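Local coordinates for Slr1951 protein (Synechocystis sp., PDB 3HX1), which is of unknown function but carries an FHA domain, a fold that in its relatives typically binds phosphothreonine peptides, at residues Q10-I15 with V110-R115; L17-R22 with I44-V49; V25-T30 with A54-K59; A67-D72 with E93-T98; G83-G88 with E101-P106. All coordinates share one frame; numbering follows the deposited sequence.

Contact 1 (Q10-I15 with V110-R115); sequences QEHILI and VRYEYR
Strands 11-15 and 110-115 pair antiparallel in the six-stranded sheet of the FHA beta-sandwich. His12 faces Tyr114 and Leu14 faces Tyr112 as non-hydrogen-bonded pairs. Ile13 and Glu113 form a hydrogen-bonded pair, and Ile13 N reaches Glu113 O at 3.0 Å and nearly straight (170°). On the His12 side of the sheet, Tyr112 OH meets His12 ND1 at the rim of the imidazole, close to its plane. This hydrogen bond is modelled very short, so its length is doubtful. The Tyr114 ring is nearly parallel to the His12 ring (planes at 23°) but slid aside, leaving CE1 over one imidazole face. Gln10 CB makes a CH-pi contact over a face of Tyr114, 3.4 Å from the ring centroid. On the other side, Glu113 has CG anti to the carbonyl carbon (chi1 -85°) and runs extended beyond it, which carries the carboxylate out between two arginines. Glu113 OE2 takes Arg111 NH1 at 2.7 Å on the anti lone pair. Glu113 OE1 receives Arg115 NH2 at 3.2 Å from above the carboxylate plane. Ile13 CG1 lies over the Arg115 guanidinium, whose NH1 also bridges to Glu24. With an alanine for Glu113, the Arg111 guanidinium would probably lose its mate and turn freely, while Arg115 would keep Glu24. Strand 21-27 flanks 11-15, and 101-103 flanks 110-115. Across the sandwich, Tyr112 packs on Ala67 and Ile96, and His12 meets Tyr68 edge to face.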
# COMPACT_ATOMS: atom_id res chain seq x y z
N GLN A 10 -11.70 -0.07 -16.80
CA GLN A 10 -11.43 -0.20 -15.37
C GLN A 10 -10.09 0.43 -14.97
O GLN A 10 -9.09 0.27 -15.67
CB GLN A 10 -11.44 -1.67 -14.97
CG GLN A 10 -12.72 -2.40 -15.30
CD GLN A 10 -12.55 -3.91 -15.24
OE1 GLN A 10 -11.76 -4.48 -15.99
NE2 GLN A 10 -13.28 -4.55 -14.33
N GLU A 11 -10.08 1.14 -13.85
CA GLU A 11 -8.86 1.78 -13.36
C GLU A 11 -8.47 1.31 -11.96
O GLU A 11 -9.32 0.89 -11.17
CB GLU A 11 -9.01 3.31 -13.38
CG GLU A 11 -10.36 3.83 -12.89
CD GLU A 11 -10.46 5.36 -12.96
OE1 GLU A 11 -9.65 5.97 -13.69
OE2 GLU A 11 -11.36 5.93 -12.31
N HIS A 12 -7.17 1.36 -11.67
CA HIS A 12 -6.61 0.93 -10.39
C HIS A 12 -6.75 2.03 -9.34
O HIS A 12 -6.10 3.07 -9.45
CB HIS A 12 -5.14 0.57 -10.56
CG HIS A 12 -4.90 -0.50 -11.58
ND1 HIS A 12 -5.30 -1.80 -11.39
CD2 HIS A 12 -4.35 -0.45 -12.82
CE1 HIS A 12 -5.00 -2.51 -12.47
NE2 HIS A 12 -4.42 -1.71 -13.35
N ILE A 13 -7.58 1.78 -8.33
CA ILE A 13 -7.81 2.76 -7.27
C ILE A 13 -7.37 2.26 -5.91
O ILE A 13 -7.69 1.14 -5.50
CB ILE A 13 -9.31 3.14 -7.17
CG1 ILE A 13 -9.78 3.78 -8.48
CG2 ILE A 13 -9.52 4.09 -6.02
CD1 ILE A 13 -8.97 4.99 -8.90
N LEU A 14 -6.66 3.11 -5.19
CA LEU A 14 -6.17 2.78 -3.86
C LEU A 14 -6.86 3.65 -2.81
O LEU A 14 -6.65 4.87 -2.79
CB LEU A 14 -4.65 3.00 -3.80
CG LEU A 14 -3.85 2.10 -2.87
CD1 LEU A 14 -4.07 0.65 -3.27
CD2 LEU A 14 -2.37 2.46 -2.94
N ILE A 15 -7.70 3.05 -1.96
CA ILE A 15 -8.37 3.80 -0.91
C ILE A 15 -7.48 3.77 0.33
O ILE A 15 -7.30 2.74 0.98
CB ILE A 15 -9.75 3.20 -0.54
CG1 ILE A 15 -10.65 3.17 -1.77
CG2 ILE A 15 -10.41 4.02 0.57
CD1 ILE A 15 -10.42 1.97 -2.65
N VAL A 110 -4.78 0.16 3.41
CA VAL A 110 -5.12 0.54 2.04
C VAL A 110 -5.97 -0.54 1.38
O VAL A 110 -5.62 -1.73 1.41
CB VAL A 110 -3.87 0.77 1.15
CG1 VAL A 110 -3.01 1.88 1.73
CG2 VAL A 110 -3.08 -0.51 0.99
N ARG A 111 -7.09 -0.13 0.80
CA ARG A 111 -7.96 -1.05 0.11
C ARG A 111 -7.70 -0.85 -1.36
O ARG A 111 -7.41 0.26 -1.79
CB ARG A 111 -9.43 -0.77 0.41
CG ARG A 111 -9.89 -1.20 1.79
CD ARG A 111 -11.40 -1.41 1.82
NE ARG A 111 -11.83 -2.42 0.85
CZ ARG A 111 -12.55 -2.15 -0.23
NH1 ARG A 111 -12.93 -0.90 -0.49
NH2 ARG A 111 -12.90 -3.13 -1.06
N TYR A 112 -7.80 -1.93 -2.13
CA TYR A 112 -7.60 -1.84 -3.56
C TYR A 112 -8.89 -2.14 -4.29
O TYR A 112 -9.71 -2.93 -3.82
CB TYR A 112 -6.51 -2.82 -4.03
CG TYR A 112 -6.41 -2.93 -5.53
CD1 TYR A 112 -7.10 -3.93 -6.22
CD2 TYR A 112 -5.64 -2.03 -6.28
CE1 TYR A 112 -7.03 -4.05 -7.60
CE2 TYR A 112 -5.57 -2.13 -7.68
CZ TYR A 112 -6.27 -3.15 -8.33
OH TYR A 112 -6.18 -3.32 -9.69
N GLU A 113 -9.08 -1.50 -5.43
CA GLU A 113 -10.29 -1.71 -6.22
C GLU A 113 -10.02 -1.53 -7.71
O GLU A 113 -9.25 -0.66 -8.11
CB GLU A 113 -11.39 -0.73 -5.79
CG GLU A 113 -12.22 -1.22 -4.61
CD GLU A 113 -13.30 -0.24 -4.21
OE1 GLU A 113 -14.01 0.26 -5.11
OE2 GLU A 113 -13.45 0.03 -3.00
N TYR A 114 -10.63 -2.39 -8.52
CA TYR A 114 -10.47 -2.30 -9.96
C TYR A 114 -11.82 -1.80 -10.45
O TYR A 114 -12.68 -2.58 -10.86
CB TYR A 114 -10.15 -3.67 -10.55
CG TYR A 114 -9.62 -3.58 -11.96
CD1 TYR A 114 -8.74 -2.56 -12.33
CD2 TYR A 114 -9.99 -4.50 -12.94
CE1 TYR A 114 -8.25 -2.45 -13.61
CE2 TYR A 114 -9.50 -4.41 -14.23
CZ TYR A 114 -8.63 -3.38 -14.56
OH TYR A 114 -8.18 -3.26 -15.85
N ARG A 115 -11.98 -0.49 -10.38
CA ARG A 115 -13.21 0.21 -10.75
C ARG A 115 -13.39 0.42 -12.25
O ARG A 115 -12.43 0.66 -12.97
CB ARG A 115 -13.23 1.55 -10.03
CG ARG A 115 -14.57 2.23 -9.99
CD ARG A 115 -14.46 3.39 -9.03
NE ARG A 115 -13.97 2.95 -7.73
CZ ARG A 115 -13.46 3.75 -6.80
NH1 ARG A 115 -13.35 5.05 -7.04
NH2 ARG A 115 -13.08 3.26 -5.63

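Contact 2 (L17-R22 with I44-V49); sequences LDDAGR and IKSQFV
Asp18 OD2 accepts the backbone N of Lys45 at 2.9 Å, and Asp19 N donates to Lys45 O at 3.0 Å. The two bonds grip both backbone polar atoms of one residue. The bond to Asp18 arrives from above the carboxylate plane. Asp18 holds its CG between the backbone N and the carbonyl carbon (chi1 52°), which lets one carboxylate serve both sides. OD2 looks across to Lys45, while Asp18 OD1 takes Ala20 N at 3.1 Å in an Asx turn. That turn sits within the type I beta turn from Asp18 to Gly21. A water extends the polar join. It donates to Asp19 OD2 and accepts from Gln47 N, each at 2.7 Å. In the facing loop, Ser46 OG accepts Phe48 N in an ST turn. Beyond these bonds the Lys45 chain packs by its carbons. The extended Lys45 chain runs past Asp19 CB, with CD 3.6 Å from it, and CD also lies 3.9 Å from Ala20 CB. The contact ties the hairpin turn between strands 11-18 and 21-27 to the loop that follows strand 42-43. Ile44 bonds through its backbone to Gly35 and packs on Ile16 and Val108. Val49 O accepts from Arg36.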
# COMPACT_ATOMS: atom_id res chain seq x y z
N LEU A 17 -6.47 5.01 4.17
CA LEU A 17 -7.01 5.49 5.43
C LEU A 17 -5.90 5.67 6.44
O LEU A 17 -5.25 4.70 6.83
CB LEU A 17 -8.03 4.50 5.98
CG LEU A 17 -8.55 4.87 7.37
CD1 LEU A 17 -9.20 6.25 7.30
CD2 LEU A 17 -9.55 3.83 7.86
N ASP A 18 -5.67 6.91 6.86
CA ASP A 18 -4.63 7.20 7.84
C ASP A 18 -4.95 8.46 8.64
O ASP A 18 -6.05 9.00 8.54
CB ASP A 18 -3.29 7.38 7.14
CG ASP A 18 -3.35 8.39 6.00
OD1 ASP A 18 -4.31 9.20 5.94
OD2 ASP A 18 -2.43 8.37 5.15
N ASP A 19 -3.99 8.91 9.43
CA ASP A 19 -4.15 10.11 10.26
C ASP A 19 -4.81 11.28 9.52
O ASP A 19 -5.43 12.15 10.15
CB ASP A 19 -2.79 10.57 10.81
CG ASP A 19 -2.14 9.54 11.72
OD1 ASP A 19 -2.72 8.44 11.90
OD2 ASP A 19 -1.05 9.83 12.26
N ALA A 20 -4.68 11.32 8.20
CA ALA A 20 -5.26 12.39 7.39
C ALA A 20 -6.67 12.10 6.88
O ALA A 20 -7.22 12.89 6.11
CB ALA A 20 -4.35 12.71 6.22
N GLY A 21 -7.23 10.96 7.29
CA GLY A 21 -8.57 10.60 6.85
C GLY A 21 -8.55 9.59 5.71
O GLY A 21 -7.51 9.03 5.38
N ARG A 22 -9.71 9.35 5.11
CA ARG A 22 -9.80 8.40 4.02
C ARG A 22 -9.76 9.14 2.68
O ARG A 22 -10.52 10.09 2.47
CB ARG A 22 -11.10 7.60 4.15
CG ARG A 22 -11.27 6.56 3.07
CD ARG A 22 -12.55 5.73 3.20
NE ARG A 22 -12.57 4.90 4.41
CZ ARG A 22 -13.06 5.28 5.58
NH1 ARG A 22 -13.59 6.49 5.74
NH2 ARG A 22 -13.03 4.44 6.61
N ILE A 44 1.56 7.58 3.51
CA ILE A 44 0.60 7.00 4.43
C ILE A 44 0.98 7.60 5.77
O ILE A 44 1.90 7.13 6.44
CB ILE A 44 0.69 5.47 4.51
CG1 ILE A 44 -0.05 4.81 3.34
CG2 ILE A 44 0.02 4.99 5.78
CD1 ILE A 44 0.48 5.16 2.00
N LYS A 45 0.26 8.65 6.14
CA LYS A 45 0.50 9.40 7.37
C LYS A 45 0.15 8.65 8.65
O LYS A 45 -1.03 8.48 8.98
CB LYS A 45 -0.29 10.71 7.31
CG LYS A 45 -0.18 11.59 8.55
CD LYS A 45 -1.19 12.73 8.48
CE LYS A 45 -1.17 13.61 9.72
NZ LYS A 45 -2.33 14.54 9.75
N SER A 46 1.19 8.23 9.37
CA SER A 46 1.07 7.53 10.65
C SER A 46 2.44 7.24 11.22
O SER A 46 3.43 7.18 10.50
CB SER A 46 0.33 6.20 10.51
OG SER A 46 0.14 5.62 11.79
N GLN A 47 2.49 7.05 12.54
CA GLN A 47 3.74 6.76 13.23
C GLN A 47 4.03 5.27 13.21
O GLN A 47 5.16 4.85 13.45
CB GLN A 47 3.67 7.24 14.68
CG GLN A 47 2.50 6.66 15.46
CD GLN A 47 2.61 6.96 16.95
OE1 GLN A 47 3.02 8.05 17.35
NE2 GLN A 47 2.23 5.99 17.78
N PHE A 48 3.01 4.47 12.93
CA PHE A 48 3.17 3.03 12.88
C PHE A 48 3.68 2.61 11.51
O PHE A 48 3.99 1.44 11.28
CB PHE A 48 1.84 2.34 13.18
CG PHE A 48 1.22 2.78 14.48
CD1 PHE A 48 2.01 2.98 15.61
CD2 PHE A 48 -0.16 2.94 14.59
CE1 PHE A 48 1.43 3.33 16.83
CE2 PHE A 48 -0.74 3.29 15.81
CZ PHE A 48 0.06 3.48 16.93
N VAL A 49 3.76 3.57 10.61
CA VAL A 49 4.24 3.32 9.26
C VAL A 49 5.67 3.81 9.10
O VAL A 49 5.99 4.94 9.43
CB VAL A 49 3.36 4.02 8.22
CG1 VAL A 49 4.02 3.96 6.85
CG2 VAL A 49 1.99 3.37 8.19
O HOH W 1 0.56 8.37 13.88

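Contact 3 (V25-T30 with A54-K59); sequences VLLTET and AVLVRK
Arg58 sets its CG anti to the backbone N (chi1 -166°) and bends at chi3 (52°), which brings the guanidinium against the loop Thr28 to Thr30. Thr30 keeps OG1 beside its own backbone N, on the side of the Arg58 guanidinium. NH1 of Arg58 donates to Thr28 O at 2.9 Å. The donor stands well above the carbonyl plane, 57° out of it. NH2 of Arg58 makes only a weak bond to Thr30 OG1, 3.1 Å long and bent. Glu29 O lies over one face of the same guanidinium, and Thr30 N lies over it too, both offset toward the rim. A backbone bond anchors the base of the side chain: Arg58 N donates to Thr30 O at 2.8 Å. Val57 CA also approaches Thr30 O, at 3.2 Å, in a CA-H...O contact. Deeper in, Leu27 and Leu56 cross at about a right angle, with CD2 of Leu27 4.1 Å from CD1 of Leu56. Tyr68 OH takes part as well, bonding to Glu29 O. The chemistry is that of a cation set against backbone carbonyls. The charge has neutral oxygens around it here, and the connection between strands 21-27 and 31-35 is fastened to strand 54-58 mainly through main-chain acceptors.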
# COMPACT_ATOMS: atom_id res chain seq x y z
N VAL A 25 -6.50 7.30 -4.34
CA VAL A 25 -5.35 7.52 -5.19
C VAL A 25 -5.52 6.66 -6.44
O VAL A 25 -5.94 5.50 -6.35
CB VAL A 25 -4.05 7.09 -4.50
CG1 VAL A 25 -2.88 7.24 -5.44
CG2 VAL A 25 -3.84 7.91 -3.25
N LEU A 26 -5.21 7.23 -7.59
CA LEU A 26 -5.32 6.49 -8.83
C LEU A 26 -3.94 5.91 -9.09
O LEU A 26 -2.96 6.65 -9.08
CB LEU A 26 -5.72 7.42 -9.97
CG LEU A 26 -5.77 6.74 -11.33
CD1 LEU A 26 -6.97 5.81 -11.38
CD2 LEU A 26 -5.85 7.80 -12.42
N LEU A 27 -3.87 4.60 -9.27
CA LEU A 27 -2.58 3.95 -9.52
C LEU A 27 -2.30 3.98 -11.02
O LEU A 27 -2.99 3.33 -11.81
CB LEU A 27 -2.60 2.52 -8.99
CG LEU A 27 -1.70 2.27 -7.78
CD1 LEU A 27 -1.74 3.44 -6.82
CD2 LEU A 27 -2.16 0.99 -7.10
N THR A 28 -1.29 4.74 -11.39
CA THR A 28 -0.93 4.95 -12.79
C THR A 28 0.43 4.41 -13.20
O THR A 28 0.60 3.93 -14.32
CB THR A 28 -0.97 6.48 -13.10
OG1 THR A 28 -2.33 6.89 -13.31
CG2 THR A 28 -0.12 6.82 -14.31
N GLU A 29 1.40 4.49 -12.30
CA GLU A 29 2.76 4.07 -12.61
C GLU A 29 3.10 2.59 -12.41
O GLU A 29 2.29 1.81 -11.92
CB GLU A 29 3.76 4.93 -11.83
CG GLU A 29 3.69 6.42 -12.18
CD GLU A 29 3.82 6.69 -13.67
OE1 GLU A 29 4.87 6.32 -14.25
OE2 GLU A 29 2.88 7.26 -14.27
N THR A 30 4.33 2.25 -12.78
CA THR A 30 4.86 0.90 -12.71
C THR A 30 5.42 0.52 -11.35
O THR A 30 5.37 -0.65 -10.94
CB THR A 30 5.97 0.72 -13.75
OG1 THR A 30 5.40 0.76 -15.06
CG2 THR A 30 6.70 -0.59 -13.54
N ALA A 54 6.73 -0.02 2.07
CA ALA A 54 6.62 -1.06 1.07
C ALA A 54 6.74 -0.51 -0.34
O ALA A 54 7.01 0.68 -0.54
CB ALA A 54 5.29 -1.77 1.23
N VAL A 55 6.56 -1.39 -1.33
CA VAL A 55 6.61 -1.00 -2.73
C VAL A 55 5.55 -1.74 -3.54
O VAL A 55 5.14 -2.85 -3.20
CB VAL A 55 7.99 -1.28 -3.36
CG1 VAL A 55 9.06 -0.50 -2.63
CG2 VAL A 55 8.28 -2.77 -3.32
N LEU A 56 5.10 -1.09 -4.61
CA LEU A 56 4.09 -1.64 -5.51
C LEU A 56 4.70 -1.71 -6.89
O LEU A 56 5.15 -0.69 -7.42
CB LEU A 56 2.87 -0.72 -5.56
CG LEU A 56 1.99 -0.63 -4.32
CD1 LEU A 56 0.96 0.46 -4.51
CD2 LEU A 56 1.32 -1.97 -4.07
N VAL A 57 4.72 -2.90 -7.47
CA VAL A 57 5.27 -3.06 -8.80
C VAL A 57 4.19 -3.68 -9.67
O VAL A 57 3.60 -4.71 -9.32
CB VAL A 57 6.53 -3.98 -8.80
CG1 VAL A 57 7.45 -3.60 -7.66
CG2 VAL A 57 6.12 -5.43 -8.67
N ARG A 58 3.91 -3.05 -10.81
CA ARG A 58 2.89 -3.59 -11.70
C ARG A 58 3.57 -4.68 -12.50
O ARG A 58 4.73 -4.53 -12.89
CB ARG A 58 2.39 -2.49 -12.63
CG ARG A 58 1.10 -2.84 -13.37
CD ARG A 58 0.51 -1.58 -14.00
NE ARG A 58 1.52 -0.89 -14.79
CZ ARG A 58 1.42 0.38 -15.18
NH1 ARG A 58 0.36 1.09 -14.84
NH2 ARG A 58 2.39 0.93 -15.90
N LYS A 59 2.87 -5.80 -12.71
CA LYS A 59 3.42 -6.93 -13.46
C LYS A 59 3.26 -6.73 -14.98
O LYS A 59 3.99 -5.95 -15.60
CB LYS A 59 2.73 -8.22 -13.03

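Contact 4 (A67-D72 with E93-T98); sequences AYRIID and EHIIQT
The Arg69 guanidinium has Ile95 at its edge, with CG1 in the plane and CD1 3.4 Å from NH2. The Glu93 carboxylate stands almost perpendicular to it, the two planes 83° apart. OE1 of Glu93 approaches obliquely and forms a salt bridge to Arg69 NH1, modelled at 2.5 Å. Glu93 reaches this point by placing CG between its backbone N and carbonyl carbon (chi1 49°) and extending beyond it. A leucine in place of Arg69 would probably leave the Glu93 carboxylate without its charged mate and free to turn. Ile71 lies beside Glu93 on the same side of the sheet, CG1 3.9 Å from Glu93 CB. On the other side, Ile70 and Ile96 pack obliquely, with Ile70 CG2 3.8 Å from Ile96 CG1. The backbone pairs at Ile70 and His94, where Ile70 N donates to His94 O at 2.9 Å and 167°. Ile96 N continues the pairing by donating to Tyr68 O at 3.0 Å. His94 NE2 bonds to Asp100, while Ile70 touches Leu56 and Leu84 in the interior. The Arg69-Glu93 ion pair, Ile71 and Ile95 thus lie on one side, while Ile70 packs inward on the other, beside His94. Strand 93-95 is an edge strand of the mixed sheet of the FHA beta-sandwich.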
# COMPACT_ATOMS: atom_id res chain seq x y z
N ALA A 67 -2.52 -6.83 -12.40
CA ALA A 67 -2.41 -5.79 -11.39
C ALA A 67 -1.04 -5.58 -10.77
O ALA A 67 -0.01 -5.93 -11.34
CB ALA A 67 -3.44 -6.03 -10.29
N TYR A 68 -1.06 -5.01 -9.57
CA TYR A 68 0.13 -4.68 -8.80
C TYR A 68 0.45 -5.71 -7.74
O TYR A 68 -0.44 -6.36 -7.19
CB TYR A 68 -0.07 -3.33 -8.09
CG TYR A 68 -0.06 -2.13 -9.00
CD1 TYR A 68 1.11 -1.39 -9.19
CD2 TYR A 68 -1.20 -1.74 -9.68
CE1 TYR A 68 1.14 -0.31 -10.04
CE2 TYR A 68 -1.18 -0.66 -10.54
CZ TYR A 68 -0.01 0.05 -10.72
OH TYR A 68 0.01 1.14 -11.56
N ARG A 69 1.74 -5.85 -7.44
CA ARG A 69 2.20 -6.76 -6.41
C ARG A 69 2.80 -5.84 -5.35
O ARG A 69 3.45 -4.85 -5.70
CB ARG A 69 3.27 -7.69 -6.96
CG ARG A 69 4.10 -8.38 -5.90
CD ARG A 69 5.00 -9.47 -6.49
NE ARG A 69 4.22 -10.62 -6.93
CZ ARG A 69 4.72 -11.85 -7.08
NH1 ARG A 69 6.00 -12.09 -6.82
NH2 ARG A 69 3.93 -12.84 -7.47
N ILE A 70 2.56 -6.15 -4.08
CA ILE A 70 3.10 -5.33 -3.00
C ILE A 70 4.14 -6.12 -2.21
O ILE A 70 3.88 -7.24 -1.79
CB ILE A 70 1.98 -4.83 -2.04
CG1 ILE A 70 2.62 -4.09 -0.86
CG2 ILE A 70 1.14 -6.01 -1.54
CD1 ILE A 70 1.65 -3.44 0.10
N ILE A 71 5.31 -5.54 -2.03
CA ILE A 71 6.38 -6.20 -1.31
C ILE A 71 6.66 -5.39 -0.05
O ILE A 71 6.64 -4.16 -0.09
CB ILE A 71 7.66 -6.27 -2.18
CG1 ILE A 71 7.38 -7.09 -3.44
CG2 ILE A 71 8.80 -6.91 -1.41
CD1 ILE A 71 7.00 -6.28 -4.64
N ASP A 72 6.92 -6.06 1.06
CA ASP A 72 7.20 -5.37 2.31
C ASP A 72 8.64 -4.88 2.32
O ASP A 72 9.52 -5.52 1.74
CB ASP A 72 6.97 -6.31 3.51
CG ASP A 72 7.28 -5.65 4.84
OD1 ASP A 72 6.64 -4.63 5.19
OD2 ASP A 72 8.17 -6.15 5.56
N GLU A 93 5.04 -10.49 0.27
CA GLU A 93 4.55 -9.93 -0.97
C GLU A 93 3.19 -10.53 -1.26
O GLU A 93 2.86 -11.61 -0.79
CB GLU A 93 5.53 -10.20 -2.12
CG GLU A 93 6.01 -11.63 -2.26
CD GLU A 93 7.10 -11.76 -3.31
OE1 GLU A 93 6.79 -11.53 -4.51
OE2 GLU A 93 8.26 -12.08 -2.96
N HIS A 94 2.39 -9.82 -2.05
CA HIS A 94 1.04 -10.27 -2.33
C HIS A 94 0.55 -9.62 -3.62
O HIS A 94 0.72 -8.41 -3.82
CB HIS A 94 0.15 -9.85 -1.16
CG HIS A 94 -1.30 -10.20 -1.33
ND1 HIS A 94 -1.82 -11.44 -1.01
CD2 HIS A 94 -2.36 -9.45 -1.72
CE1 HIS A 94 -3.12 -11.43 -1.19
NE2 HIS A 94 -3.48 -10.24 -1.62
N ILE A 95 -0.04 -10.42 -4.50
CA ILE A 95 -0.58 -9.88 -5.74
C ILE A 95 -1.94 -9.34 -5.35
O ILE A 95 -2.88 -10.10 -5.10
CB ILE A 95 -0.71 -10.96 -6.84
CG1 ILE A 95 0.70 -11.45 -7.23
CG2 ILE A 95 -1.44 -10.38 -8.05
CD1 ILE A 95 0.73 -12.33 -8.46
N ILE A 96 -2.03 -8.01 -5.28
CA ILE A 96 -3.25 -7.33 -4.87
C ILE A 96 -4.48 -7.57 -5.73
O ILE A 96 -4.52 -7.22 -6.91
CB ILE A 96 -3.01 -5.82 -4.78
CG1 ILE A 96 -1.68 -5.55 -4.07
CG2 ILE A 96 -4.15 -5.17 -4.02
CD1 ILE A 96 -1.34 -4.09 -3.93
N GLN A 97 -5.49 -8.16 -5.09
CA GLN A 97 -6.76 -8.47 -5.72
C GLN A 97 -7.78 -7.40 -5.33
O GLN A 97 -7.76 -6.89 -4.21
CB GLN A 97 -7.26 -9.83 -5.24
CG GLN A 97 -6.24 -10.96 -5.37
CD GLN A 97 -5.81 -11.21 -6.80
OE1 GLN A 97 -6.62 -11.19 -7.73
NE2 GLN A 97 -4.51 -11.45 -6.99
N THR A 98 -8.68 -7.05 -6.25
CA THR A 98 -9.68 -6.03 -5.95
C THR A 98 -10.55 -6.46 -4.78
O THR A 98 -11.19 -7.51 -4.81
CB THR A 98 -10.58 -5.76 -7.18
OG1 THR A 98 -11.48 -4.68 -6.88
CG2 THR A 98 -11.39 -6.99 -7.54

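Contact 5 (G83-G88 with E101-P106); sequences GLMING and EIVMGP
Val103 O takes Met85 N at 2.9 Å, and a water adds a weak bond of 3.5 Å to the same oxygen. The return bond of the pair, Val103 N to Met85 O, is 2.8 Å. Met85 and Val103 thus form an antiparallel hydrogen-bonded pair of strands 84-86 and 101-103. The water also donates to Gly83 O, at 3.2 Å, and so bridges Gly83 and Val103, weakly on the Val103 side. Gly83 O accepts a further bond from His53 NE2. Met85 is selenomethionine. It sends CG anti to its backbone N (chi1 -171°) and bends at chi3, laying CE against Val103 CG1 at 3.8 Å. The two side chains run side by side. On the opposite side of the sheet, Ile86 and Ile102 also lie side by side, and CD1 of Ile86 comes 3.5 Å from CG1 of Ile102. Ile102 turns its other branch, CG2, to Leu84 CB at 3.9 Å. Leu84 also reaches Ile70 of the second sheet. The chemistry is mixed. Backbone bonds fix the two strands, and branched aliphatic groups seal the interior beneath them. The water and His53 occupy the Gly83 end, next to the loop between strands 68-72 and 84-86, which in FHA relatives contributes to the phosphopeptide site.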
# COMPACT_ATOMS: atom_id res chain seq x y z
N GLY A 83 4.71 -5.50 9.29
CA GLY A 83 4.77 -5.56 7.84
C GLY A 83 3.43 -5.27 7.20
O GLY A 83 2.81 -4.23 7.45
N LEU A 84 2.99 -6.19 6.36
CA LEU A 84 1.73 -6.05 5.67
C LEU A 84 0.84 -7.17 6.18
O LEU A 84 1.14 -8.35 5.99
CB LEU A 84 1.95 -6.18 4.17
CG LEU A 84 3.12 -5.35 3.63
CD1 LEU A 84 3.27 -5.55 2.13
CD2 LEU A 84 2.88 -3.88 3.95
N MSE A 85 -0.25 -6.80 6.84
CA MSE A 85 -1.16 -7.80 7.37
C MSE A 85 -2.43 -7.86 6.53
O MSE A 85 -3.14 -6.87 6.39
CB MSE A 85 -1.51 -7.47 8.81
CG MSE A 85 -2.28 -8.55 9.52
SE MSE A 85 -2.27 -8.17 11.40
CE MSE A 85 -3.70 -6.85 11.46
N ILE A 86 -2.69 -9.02 5.96
CA ILE A 86 -3.87 -9.20 5.14
C ILE A 86 -4.69 -10.32 5.76
O ILE A 86 -4.21 -11.45 5.91
CB ILE A 86 -3.48 -9.54 3.70
CG1 ILE A 86 -2.67 -8.37 3.12
CG2 ILE A 86 -4.72 -9.82 2.87
CD1 ILE A 86 -2.28 -8.51 1.67
N ASN A 87 -5.91 -9.99 6.15
CA ASN A 87 -6.79 -10.96 6.78
C ASN A 87 -6.11 -11.56 8.01
O ASN A 87 -6.07 -12.78 8.18
CB ASN A 87 -7.16 -12.05 5.78
CG ASN A 87 -7.70 -11.49 4.49
OD1 ASN A 87 -8.11 -12.22 3.59
ND2 ASN A 87 -7.69 -10.17 4.38
N GLY A 88 -5.57 -10.69 8.85
CA GLY A 88 -4.92 -11.09 10.09
C GLY A 88 -3.55 -11.74 10.01
O GLY A 88 -2.95 -12.01 11.05
N GLU A 101 -7.74 -5.62 1.65
CA GLU A 101 -7.47 -4.57 2.62
C GLU A 101 -6.14 -4.88 3.29
O GLU A 101 -6.06 -5.79 4.12
CB GLU A 101 -8.54 -4.51 3.70
CG GLU A 101 -8.19 -3.52 4.81
CD GLU A 101 -8.91 -3.81 6.11
OE1 GLU A 101 -8.78 -4.95 6.61
OE2 GLU A 101 -9.58 -2.89 6.64
N ILE A 102 -5.10 -4.15 2.93
CA ILE A 102 -3.80 -4.39 3.53
C ILE A 102 -3.64 -3.55 4.78
O ILE A 102 -3.35 -2.35 4.71
CB ILE A 102 -2.65 -4.07 2.56
CG1 ILE A 102 -2.69 -5.01 1.36
CG2 ILE A 102 -1.32 -4.23 3.27
CD1 ILE A 102 -3.21 -4.38 0.10
N VAL A 103 -3.84 -4.17 5.94
CA VAL A 103 -3.70 -3.48 7.21
C VAL A 103 -2.22 -3.39 7.51
O VAL A 103 -1.54 -4.39 7.75
CB VAL A 103 -4.45 -4.21 8.33
CG1 VAL A 103 -4.17 -3.54 9.65
CG2 VAL A 103 -5.94 -4.18 8.04
N MSE A 104 -1.74 -2.16 7.49
CA MSE A 104 -0.34 -1.91 7.67
C MSE A 104 0.15 -1.08 8.86
O MSE A 104 1.09 -0.28 8.71
CB MSE A 104 0.16 -1.38 6.33
CG MSE A 104 -0.60 -0.19 5.68
SE MSE A 104 0.78 0.50 4.65
CE MSE A 104 1.52 0.69 6.37
N GLY A 105 -0.50 -1.32 10.01
CA GLY A 105 -0.23 -0.67 11.30
C GLY A 105 -1.54 -0.35 12.06
O GLY A 105 -2.62 -0.40 11.46
N PRO A 106 -1.50 -0.04 13.38
CA PRO A 106 -2.72 0.27 14.14
C PRO A 106 -3.46 1.45 13.50
O PRO A 106 -2.89 2.54 13.33
CB PRO A 106 -2.18 0.64 15.52
CG PRO A 106 -0.94 -0.21 15.65
CD PRO A 106 -0.32 -0.07 14.27
O HOH W 2 1.02 -4.66 10.11

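Overall arrangement
Contacts 1 and 5 belong to the six-stranded sheet, joined where Val110 O meets Ile102 N at 2.9 Å; their centres are about 17 Å apart. Contact 4 lies in the mixed sheet, which contact 3 ties to the end of strand 21-27. Val57 O and Arg69 N, 2.9 Å apart, link contacts 3 and 4. Contact 4 meets contacts 1 and 5 across the sandwich, through Tyr112 CB and Ile96 CG2 (3.3 Å) and through Ile70 CD1 and Leu84 CD1 (3.3 Å). Contact 2 lies about 20 Å from contact 4, centre to centre, but touches contact 5 through Val49 and Met104. Arg36 and His53, beside contacts 2 and 5, match the Arg and His of the FHA motif, so the phosphopeptide-binding end, if retained, probably lies there.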